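Local atomic coordinates of alpha-1,3-glucanase (Bacillus circulans, PDB entry 5ZRU), a protein that probably hydrolyses alpha-1,3-glucan as a family GH87 glucanase, this chain being its catalytic unit, which binds calcium and zinc ions. Residues H537-A551 with I561-L575. Numbering follows the deposited sequence.
Sequences HPGAAIYTYTGNGSA and IAHPNLYFIQNGFNL
The ring of Phe-573 is covered on both faces by segment 537-551. CG2 of Thr-544 stands over its centre in a CH-pi contact, 3.6 Å from the centroid and 5° off the normal. The backbone of Gly-549 and Ser-550 lies across the opposite face, nearer the rim. Phe-573 CG is anti to the backbone N (chi1 -169°), which carries the ring inward, where it also meets Phe-504. Phe-568 CE2 lies over one face of the His-537 ring, toward the rim, 3.3 Å from His-537 ND1; the rings meet obliquely, planes at 56°. That ND1 is hydrogen-bonded to Ser-535 O. Tyr-543 lies beside Phe-568 and points the same way; their planes are near parallel, but the rings barely overlap. At the edge of the His-563 ring, Pro-538 O lies in plane, 3.4 Å from CD2.

Backbone hydrogen bonds pair strand 542-544 in parallel with 567-568, and strand 550-561 with 574-577. Thr-544 OG1 accepts from Gln-570 N at 2.9 Å and donates to Thr-546 O at 3.1 Å. An alanine in place of Phe-573 would probably leave the Thr-544 methyl and the Gly-549 backbone facing a gap.

These are successive coils of a right-handed parallel beta-helix, the pectate-lyase-like fold, near its C-terminal end. Backbone hydrogen bonds and apolar and aromatic packing hold them together, while one threonine hydroxyl serves an N-H of one coil and a carbonyl of the other.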
ATOM      1  N   HIS A 537     -22.020  -6.924 -21.183  1.00 15.43           N
ATOM      2  CA  HIS A 537     -22.963  -6.762 -20.083  1.00 17.16           C
ATOM      3  C   HIS A 537     -22.604  -5.553 -19.237  1.00 15.74           C
ATOM      4  O   HIS A 537     -21.417  -5.243 -19.079  1.00 13.60           O
ATOM      5  CB  HIS A 537     -22.985  -8.007 -19.195  1.00 15.79           C
ATOM      6  CG  HIS A 537     -21.676  -8.297 -18.518  1.00 15.56           C
ATOM      7  ND1 HIS A 537     -20.662  -9.002 -19.128  1.00 12.95           N
ATOM      8  CD2 HIS A 537     -21.222  -7.987 -17.277  1.00 11.70           C
ATOM      9  CE1 HIS A 537     -19.643  -9.122 -18.293  1.00 14.28           C
ATOM     10  NE2 HIS A 537     -19.957  -8.514 -17.163  1.00 13.44           N
ATOM     11  N   PRO A 538     -23.591  -4.850 -18.680  1.00 15.52           N
ATOM     12  CA  PRO A 538     -23.294  -3.841 -17.660  1.00 16.40           C
ATOM     13  C   PRO A 538     -22.856  -4.525 -16.377  1.00 14.00           C
ATOM     14  O   PRO A 538     -23.165  -5.689 -16.138  1.00 11.11           O
ATOM     15  CB  PRO A 538     -24.629  -3.109 -17.460  1.00 19.21           C
ATOM     16  CG  PRO A 538     -25.562  -3.649 -18.531  1.00 22.00           C
ATOM     17  CD  PRO A 538     -25.039  -4.996 -18.906  1.00 18.58           C
ATOM     18  N   GLY A 539     -22.130  -3.783 -15.542  1.00 12.73           N
ATOM     19  CA  GLY A 539     -21.687  -4.353 -14.279  1.00 12.54           C
ATOM     20  C   GLY A 539     -22.869  -4.778 -13.423  1.00 13.64           C
ATOM     21  O   GLY A 539     -23.892  -4.091 -13.353  1.00 14.64           O
ATOM     22  N   ALA A 540     -22.723  -5.923 -12.768  1.00  9.40           N
ATOM     23  CA  ALA A 540     -23.772  -6.519 -11.956  1.00 11.02           C
ATOM     24  C   ALA A 540     -23.406  -6.525 -10.473  1.00 11.39           C
ATOM     25  O   ALA A 540     -22.263  -6.278 -10.078  1.00  9.79           O
ATOM     26  CB  ALA A 540     -24.053  -7.953 -12.416  1.00 10.15           C
ATOM     27  N   ALA A 541     -24.404  -6.854  -9.647  1.00 10.95           N
ATOM     28  CA  ALA A 541     -24.134  -7.118  -8.234  1.00 11.56           C
ATOM     29  C   ALA A 541     -23.310  -8.388  -8.058  1.00 12.84           C
ATOM     30  O   ALA A 541     -22.339  -8.411  -7.293  1.00 10.75           O
ATOM     31  CB  ALA A 541     -25.443  -7.232  -7.458  1.00 12.68           C
ATOM     32  N   ILE A 542     -23.702  -9.470  -8.731  1.00 10.06           N
ATOM     33  CA  ILE A 542     -23.005 -10.746  -8.650  1.00 11.05           C
ATOM     34  C   ILE A 542     -22.809 -11.274 -10.061  1.00 10.37           C
ATOM     35  O   ILE A 542     -23.757 -11.299 -10.854  1.00 12.31           O
ATOM     36  CB  ILE A 542     -23.777 -11.772  -7.797  1.00 11.99           C
ATOM     37  CG1 ILE A 542     -24.078 -11.188  -6.410  1.00 15.69           C
ATOM     38  CG2 ILE A 542     -22.998 -13.074  -7.693  1.00 10.21           C
ATOM     39  CD1 ILE A 542     -25.071 -12.030  -5.582  1.00 15.18           C
ATOM     40  N   TYR A 543     -21.601 -11.752 -10.343  1.00 11.92           N
ATOM     41  CA  TYR A 543     -21.167 -12.152 -11.676  1.00  9.06           C
ATOM     42  C   TYR A 543     -20.389 -13.449 -11.571  1.00 10.13           C
ATOM     43  O   TYR A 543     -19.482 -13.554 -10.747  1.00 12.45           O
ATOM     44  CB  TYR A 543     -20.291 -11.037 -12.279  1.00 10.06           C
ATOM     45  CG  TYR A 543     -19.544 -11.345 -13.558  1.00 11.03           C
ATOM     46  CD1 TYR A 543     -20.196 -11.864 -14.674  1.00 13.60           C
ATOM     47  CD2 TYR A 543     -18.190 -11.039 -13.670  1.00 10.61           C
ATOM     48  CE1 TYR A 543     -19.497 -12.113 -15.863  1.00 11.60           C
ATOM     49  CE2 TYR A 543     -17.492 -11.275 -14.843  1.00 11.97           C
ATOM     50  CZ  TYR A 543     -18.151 -11.809 -15.935  1.00 12.82           C
ATOM     51  OH  TYR A 543     -17.449 -12.019 -17.098  1.00 12.53           O
ATOM     52  N   THR A 544     -20.731 -14.443 -12.393  1.00 11.90           N
ATOM     53  CA  THR A 544     -19.846 -15.584 -12.560  1.00 10.99           C
ATOM     54  C   THR A 544     -19.604 -15.819 -14.044  1.00 11.73           C
ATOM     55  O   THR A 544     -20.468 -15.557 -14.889  1.00 11.64           O
ATOM     56  CB  THR A 544     -20.378 -16.882 -11.902  1.00 12.60           C
ATOM     57  OG1 THR A 544     -21.267 -17.556 -12.800  1.00 14.85           O
ATOM     58  CG2 THR A 544     -21.097 -16.590 -10.555  1.00 11.78           C
ATOM     59  N   TYR A 545     -18.393 -16.265 -14.354  1.00 12.36           N
ATOM     60  CA  TYR A 545     -18.037 -16.734 -15.688  1.00 13.59           C
ATOM     61  C   TYR A 545     -17.528 -18.170 -15.610  1.00 14.78           C
ATOM     62  O   TYR A 545     -16.707 -18.602 -16.421  1.00 13.12           O
ATOM     63  CB  TYR A 545     -17.021 -15.802 -16.355  1.00 13.25           C
ATOM     64  CG  TYR A 545     -15.744 -15.577 -15.582  1.00 14.92           C
ATOM     65  CD1 TYR A 545     -15.705 -14.680 -14.510  1.00 12.05           C
ATOM     66  CD2 TYR A 545     -14.566 -16.232 -15.934  1.00 13.76           C
ATOM     67  CE1 TYR A 545     -14.541 -14.470 -13.794  1.00 10.25           C
ATOM     68  CE2 TYR A 545     -13.384 -16.019 -15.222  1.00 14.22           C
ATOM     69  CZ  TYR A 545     -13.383 -15.129 -14.155  1.00 13.86           C
ATOM     70  OH  TYR A 545     -12.230 -14.907 -13.434  1.00 12.34           O
ATOM     71  N   THR A 546     -17.997 -18.901 -14.600  1.00 12.62           N
ATOM     72  CA  THR A 546     -17.868 -20.347 -14.525  1.00 13.88           C
ATOM     73  C   THR A 546     -19.214 -20.931 -14.132  1.00 14.69           C
ATOM     74  O   THR A 546     -19.998 -20.297 -13.419  1.00 13.55           O
ATOM     75  CB  THR A 546     -16.797 -20.806 -13.514  1.00 15.02           C
ATOM     76  OG1 THR A 546     -16.695 -22.236 -13.530  1.00 13.77           O
ATOM     77  CG2 THR A 546     -17.141 -20.369 -12.094  1.00 10.73           C
ATOM     78  N   GLY A 547     -19.486 -22.135 -14.625  1.00 16.33           N
ATOM     79  CA  GLY A 547     -20.634 -22.898 -14.186  1.00 17.57           C
ATOM     80  C   GLY A 547     -20.322 -23.877 -13.082  1.00 19.33           C
ATOM     81  O   GLY A 547     -21.212 -24.610 -12.642  1.00 18.21           O
ATOM     82  N   ASN A 548     -19.073 -23.915 -12.622  1.00 15.62           N
ATOM     83  CA  ASN A 548     -18.637 -24.832 -11.576  1.00 13.00           C
ATOM     84  C   ASN A 548     -18.478 -24.050 -10.279  1.00 15.86           C
ATOM     85  O   ASN A 548     -17.451 -23.400 -10.062  1.00 14.15           O
ATOM     86  CB  ASN A 548     -17.325 -25.500 -11.966  1.00 12.72           C
ATOM     87  CG  ASN A 548     -16.820 -26.448 -10.899  1.00 16.54           C
ATOM     88  OD1 ASN A 548     -17.601 -26.982 -10.106  1.00 15.27           O
ATOM     89  ND2 ASN A 548     -15.508 -26.665 -10.872  1.00 18.19           N
ATOM     90  N   GLY A 549     -19.474 -24.125  -9.408  1.00 14.87           N
ATOM     91  CA  GLY A 549     -19.333 -23.478  -8.118  1.00 12.30           C
ATOM     92  C   GLY A 549     -20.667 -23.214  -7.465  1.00 14.91           C
ATOM     93  O   GLY A 549     -21.728 -23.333  -8.072  1.00 14.55           O
ATOM     94  N   SER A 550     -20.583 -22.844  -6.191  1.00 15.41           N
ATOM     95  CA  SER A 550     -21.740 -22.476  -5.389  1.00 14.99           C
ATOM     96  C   SER A 550     -21.367 -21.285  -4.522  1.00 15.34           C
ATOM     97  O   SER A 550     -20.194 -21.090  -4.185  1.00 15.96           O
ATOM     98  CB  SER A 550     -22.208 -23.628  -4.481  1.00 17.60           C
ATOM     99  OG  SER A 550     -22.331 -24.839  -5.211  1.00 28.83           O
ATOM    100  N   ALA A 551     -22.375 -20.501  -4.157  1.00 16.54           N
ATOM    101  CA  ALA A 551     -22.211 -19.421  -3.188  1.00 16.23           C
ATOM    102  C   ALA A 551     -23.566 -19.131  -2.561  1.00 16.33           C
ATOM    103  O   ALA A 551     -24.591 -19.176  -3.244  1.00 15.70           O
ATOM    104  CB  ALA A 551     -21.649 -18.151  -3.837  1.00 11.88           C
ATOM    105  N   ILE A 561     -27.864  -0.839  -9.444  1.00 19.46           N
ATOM    106  CA  ILE A 561     -27.135  -1.867 -10.180  1.00 20.03           C
ATOM    107  C   ILE A 561     -27.326  -1.626 -11.679  1.00 22.96           C
ATOM    108  O   ILE A 561     -28.458  -1.604 -12.175  1.00 21.54           O
ATOM    109  CB  ILE A 561     -27.611  -3.273  -9.778  1.00 20.91           C
ATOM    110  CG1 ILE A 561     -27.498  -3.456  -8.264  1.00 22.83           C
ATOM    111  CG2 ILE A 561     -26.803  -4.353 -10.516  1.00 17.03           C
ATOM    112  CD1 ILE A 561     -26.085  -3.181  -7.698  1.00 16.28           C
ATOM    113  N   ALA A 562     -26.219  -1.443 -12.409  1.00 16.59           N
ATOM    114  CA  ALA A 562     -26.328  -1.218 -13.852  1.00 22.26           C
ATOM    115  C   ALA A 562     -27.008  -2.391 -14.560  1.00 24.32           C
ATOM    116  O   ALA A 562     -27.859  -2.184 -15.436  1.00 22.59           O
ATOM    117  CB  ALA A 562     -24.949  -0.958 -14.460  1.00 18.11           C
ATOM    118  N   HIS A 563     -26.659  -3.620 -14.199  1.00 20.33           N
ATOM    119  CA  HIS A 563     -27.214  -4.784 -14.895  1.00 23.91           C
ATOM    120  C   HIS A 563     -28.686  -4.953 -14.539  1.00 27.48           C
ATOM    121  O   HIS A 563     -29.009  -5.134 -13.359  1.00 21.20           O
ATOM    122  CB  HIS A 563     -26.436  -6.051 -14.540  1.00 22.14           C
ATOM    123  CG  HIS A 563     -26.644  -7.178 -15.506  1.00 24.78           C
ATOM    124  ND1 HIS A 563     -27.856  -7.822 -15.651  1.00 26.17           N
ATOM    125  CD2 HIS A 563     -25.796  -7.773 -16.380  1.00 23.07           C
ATOM    126  CE1 HIS A 563     -27.745  -8.764 -16.571  1.00 27.07           C
ATOM    127  NE2 HIS A 563     -26.506  -8.754 -17.031  1.00 27.99           N
ATOM    128  N   PRO A 564     -29.603  -4.909 -15.512  1.00 27.64           N
ATOM    129  CA  PRO A 564     -31.039  -4.976 -15.180  1.00 24.85           C
ATOM    130  C   PRO A 564     -31.459  -6.248 -14.462  1.00 30.06           C
ATOM    131  O   PRO A 564     -32.485  -6.236 -13.766  1.00 27.50           O
ATOM    132  CB  PRO A 564     -31.723  -4.860 -16.551  1.00 29.04           C
ATOM    133  CG  PRO A 564     -30.665  -5.246 -17.552  1.00 31.69           C
ATOM    134  CD  PRO A 564     -29.368  -4.772 -16.959  1.00 28.08           C
ATOM    135  N   ASN A 565     -30.707  -7.339 -14.602  1.00 24.28           N
ATOM    136  CA  ASN A 565     -31.032  -8.593 -13.931  1.00 25.72           C
ATOM    137  C   ASN A 565     -30.430  -8.713 -12.536  1.00 22.45           C
ATOM    138  O   ASN A 565     -30.683  -9.725 -11.869  1.00 24.98           O
ATOM    139  CB  ASN A 565     -30.563  -9.788 -14.771  1.00 29.48           C
ATOM    140  CG  ASN A 565     -31.355  -9.947 -16.056  1.00 40.66           C
ATOM    141  OD1 ASN A 565     -30.807 -10.315 -17.096  1.00 47.12           O
ATOM    142  ND2 ASN A 565     -32.650  -9.662 -15.992  1.00 41.15           N
ATOM    143  N   LEU A 566     -29.633  -7.725 -12.093  1.00 20.35           N
ATOM    144  CA  LEU A 566     -28.943  -7.733 -10.800  1.00 20.32           C
ATOM    145  C   LEU A 566     -27.819  -8.762 -10.766  1.00 19.37           C
ATOM    146  O   LEU A 566     -26.727  -8.477 -10.266  1.00 14.82           O
ATOM    147  CB  LEU A 566     -29.911  -8.002  -9.639  1.00 17.74           C
ATOM    148  CG  LEU A 566     -30.668  -6.837  -9.004  1.00 28.11           C
ATOM    149  CD1 LEU A 566     -31.033  -5.783 -10.017  1.00 26.20           C
ATOM    150  CD2 LEU A 566     -31.921  -7.345  -8.291  1.00 27.00           C
ATOM    151  N   TYR A 567     -28.080  -9.967 -11.256  1.00 15.21           N
ATOM    152  CA  TYR A 567     -27.078 -11.019 -11.305  1.00 15.80           C
ATOM    153  C   TYR A 567     -26.822 -11.410 -12.746  1.00 21.02           C
ATOM    154  O   TYR A 567     -27.702 -11.304 -13.602  1.00 22.05           O
ATOM    155  CB  TYR A 567     -27.503 -12.273 -10.545  1.00 25.53           C
ATOM    156  CG  TYR A 567     -28.458 -12.011  -9.434  1.00 21.65           C
ATOM    157  CD1 TYR A 567     -28.020 -11.429  -8.259  1.00 29.51           C
ATOM    158  CD2 TYR A 567     -29.799 -12.343  -9.552  1.00 28.89           C
ATOM    159  CE1 TYR A 567     -28.892 -11.173  -7.234  1.00 35.78           C
ATOM    160  CE2 TYR A 567     -30.681 -12.103  -8.530  1.00 26.24           C
ATOM    161  CZ  TYR A 567     -30.223 -11.520  -7.366  1.00 33.60           C
ATOM    162  OH  TYR A 567     -31.090 -11.272  -6.323  1.00 37.85           O
ATOM    163  N   PHE A 568     -25.608 -11.883 -12.995  1.00 11.40           N
ATOM    164  CA  PHE A 568     -25.211 -12.372 -14.315  1.00 14.71           C
ATOM    165  C   PHE A 568     -24.408 -13.640 -14.043  1.00 17.22           C
ATOM    166  O   PHE A 568     -23.191 -13.585 -13.839  1.00 16.40           O
ATOM    167  CB  PHE A 568     -24.413 -11.325 -15.074  1.00 16.16           C
ATOM    168  CG  PHE A 568     -24.090 -11.715 -16.487  1.00 21.20           C
ATOM    169  CD1 PHE A 568     -24.897 -12.605 -17.176  1.00 30.30           C
ATOM    170  CD2 PHE A 568     -22.969 -11.210 -17.118  1.00 19.28           C
ATOM    171  CE1 PHE A 568     -24.593 -12.973 -18.480  1.00 30.54           C
ATOM    172  CE2 PHE A 568     -22.664 -11.571 -18.424  1.00 22.48           C
ATOM    173  CZ  PHE A 568     -23.475 -12.450 -19.104  1.00 27.17           C
ATOM    174  N   ILE A 569     -25.103 -14.773 -14.028  1.00 15.26           N
ATOM    175  CA  ILE A 569     -24.568 -16.041 -13.541  1.00 15.11           C
ATOM    176  C   ILE A 569     -24.484 -17.013 -14.707  1.00 18.55           C
ATOM    177  O   ILE A 569     -25.468 -17.218 -15.424  1.00 17.47           O
ATOM    178  CB  ILE A 569     -25.451 -16.626 -12.422  1.00 18.06           C
ATOM    179  CG1 ILE A 569     -25.742 -15.571 -11.351  1.00 18.19           C
ATOM    180  CG2 ILE A 569     -24.813 -17.867 -11.828  1.00 17.76           C
ATOM    181  CD1 ILE A 569     -24.501 -14.999 -10.699  1.00 14.94           C
ATOM    182  N   GLN A 570     -23.323 -17.628 -14.884  1.00 14.67           N
ATOM    183  CA  GLN A 570     -23.182 -18.628 -15.929  1.00 17.07           C
ATOM    184  C   GLN A 570     -23.943 -19.891 -15.548  1.00 19.36           C
ATOM    185  O   GLN A 570     -23.951 -20.304 -14.385  1.00 15.04           O
ATOM    186  CB  GLN A 570     -21.708 -18.943 -16.168  1.00 18.16           C
ATOM    187  CG  GLN A 570     -21.462 -19.953 -17.272  1.00 20.68           C
ATOM    188  CD  GLN A 570     -20.002 -20.006 -17.679  1.00 21.48           C
ATOM    189  OE1 GLN A 570     -19.349 -18.971 -17.816  1.00 24.81           O
ATOM    190  NE2 GLN A 570     -19.483 -21.209 -17.865  1.00 23.14           N
ATOM    191  N   ASN A 571     -24.601 -20.498 -16.535  1.00 17.96           N
ATOM    192  CA  ASN A 571     -25.427 -21.665 -16.259  1.00 17.66           C
ATOM    193  C   ASN A 571     -24.604 -22.762 -15.593  1.00 18.34           C
ATOM    194  O   ASN A 571     -23.498 -23.089 -16.037  1.00 20.23           O
ATOM    195  CB  ASN A 571     -26.056 -22.179 -17.556  1.00 25.18           C
ATOM    196  CG  ASN A 571     -27.171 -23.185 -17.308  1.00 38.17           C
ATOM    197  OD1 ASN A 571     -27.519 -23.482 -16.163  1.00 44.21           O
ATOM    198  ND2 ASN A 571     -27.750 -23.700 -18.389  1.00 44.29           N
ATOM    199  N   GLY A 572     -25.157 -23.340 -14.526  1.00 17.65           N
ATOM    200  CA  GLY A 572     -24.501 -24.373 -13.753  1.00 18.05           C
ATOM    201  C   GLY A 572     -24.062 -23.915 -12.374  1.00 16.35           C
ATOM    202  O   GLY A 572     -23.996 -24.736 -11.449  1.00 15.63           O
ATOM    203  N   PHE A 573     -23.757 -22.626 -12.221  1.00 16.42           N
ATOM    204  CA  PHE A 573     -23.344 -22.098 -10.926  1.00 15.33           C
ATOM    205  C   PHE A 573     -24.547 -22.022  -9.991  1.00 18.44           C
ATOM    206  O   PHE A 573     -25.594 -21.481 -10.360  1.00 17.88           O
ATOM    207  CB  PHE A 573     -22.712 -20.714 -11.105  1.00 15.67           C
ATOM    208  CG  PHE A 573     -22.019 -20.198  -9.878  1.00 13.41           C
ATOM    209  CD1 PHE A 573     -22.736 -19.561  -8.875  1.00 12.67           C
ATOM    210  CD2 PHE A 573     -20.643 -20.346  -9.732  1.00 12.92           C
ATOM    211  CE1 PHE A 573     -22.096 -19.089  -7.737  1.00 13.62           C
ATOM    212  CE2 PHE A 573     -20.001 -19.872  -8.601  1.00 13.53           C
ATOM    213  CZ  PHE A 573     -20.726 -19.246  -7.605  1.00 15.55           C
ATOM    214  N   ASN A 574     -24.387 -22.556  -8.775  1.00 18.04           N
ATOM    215  CA  ASN A 574     -25.467 -22.661  -7.793  1.00 18.04           C
ATOM    216  C   ASN A 574     -25.412 -21.460  -6.852  1.00 16.36           C
ATOM    217  O   ASN A 574     -24.667 -21.462  -5.870  1.00 17.05           O
ATOM    218  CB  ASN A 574     -25.350 -23.964  -7.011  1.00 18.16           C
ATOM    219  CG  ASN A 574     -25.225 -25.179  -7.912  1.00 33.46           C
ATOM    220  OD1 ASN A 574     -24.140 -25.763  -8.044  1.00 36.69           O
ATOM    221  ND2 ASN A 574     -26.330 -25.568  -8.537  1.00 33.50           N
ATOM    222  N   LEU A 575     -26.220 -20.445  -7.133  1.00 16.21           N
ATOM    223  CA  LEU A 575     -26.271 -19.227  -6.329  1.00 18.57           C
ATOM    224  C   LEU A 575     -27.546 -19.238  -5.499  1.00 17.89           C
ATOM    225  O   LEU A 575     -28.645 -19.332  -6.052  1.00 16.08           O
ATOM    226  CB  LEU A 575     -26.219 -17.980  -7.214  1.00 14.50           C
ATOM    227  CG  LEU A 575     -26.304 -16.602  -6.544  1.00 14.21           C
ATOM    228  CD1 LEU A 575     -25.066 -16.297  -5.697  1.00 16.19           C
ATOM    229  CD2 LEU A 575     -26.554 -15.500  -7.573  1.00 18.11           C
TER
HETATM  230  O   HOH W   1     -21.873 -25.894  -9.970  1.00 17.86           O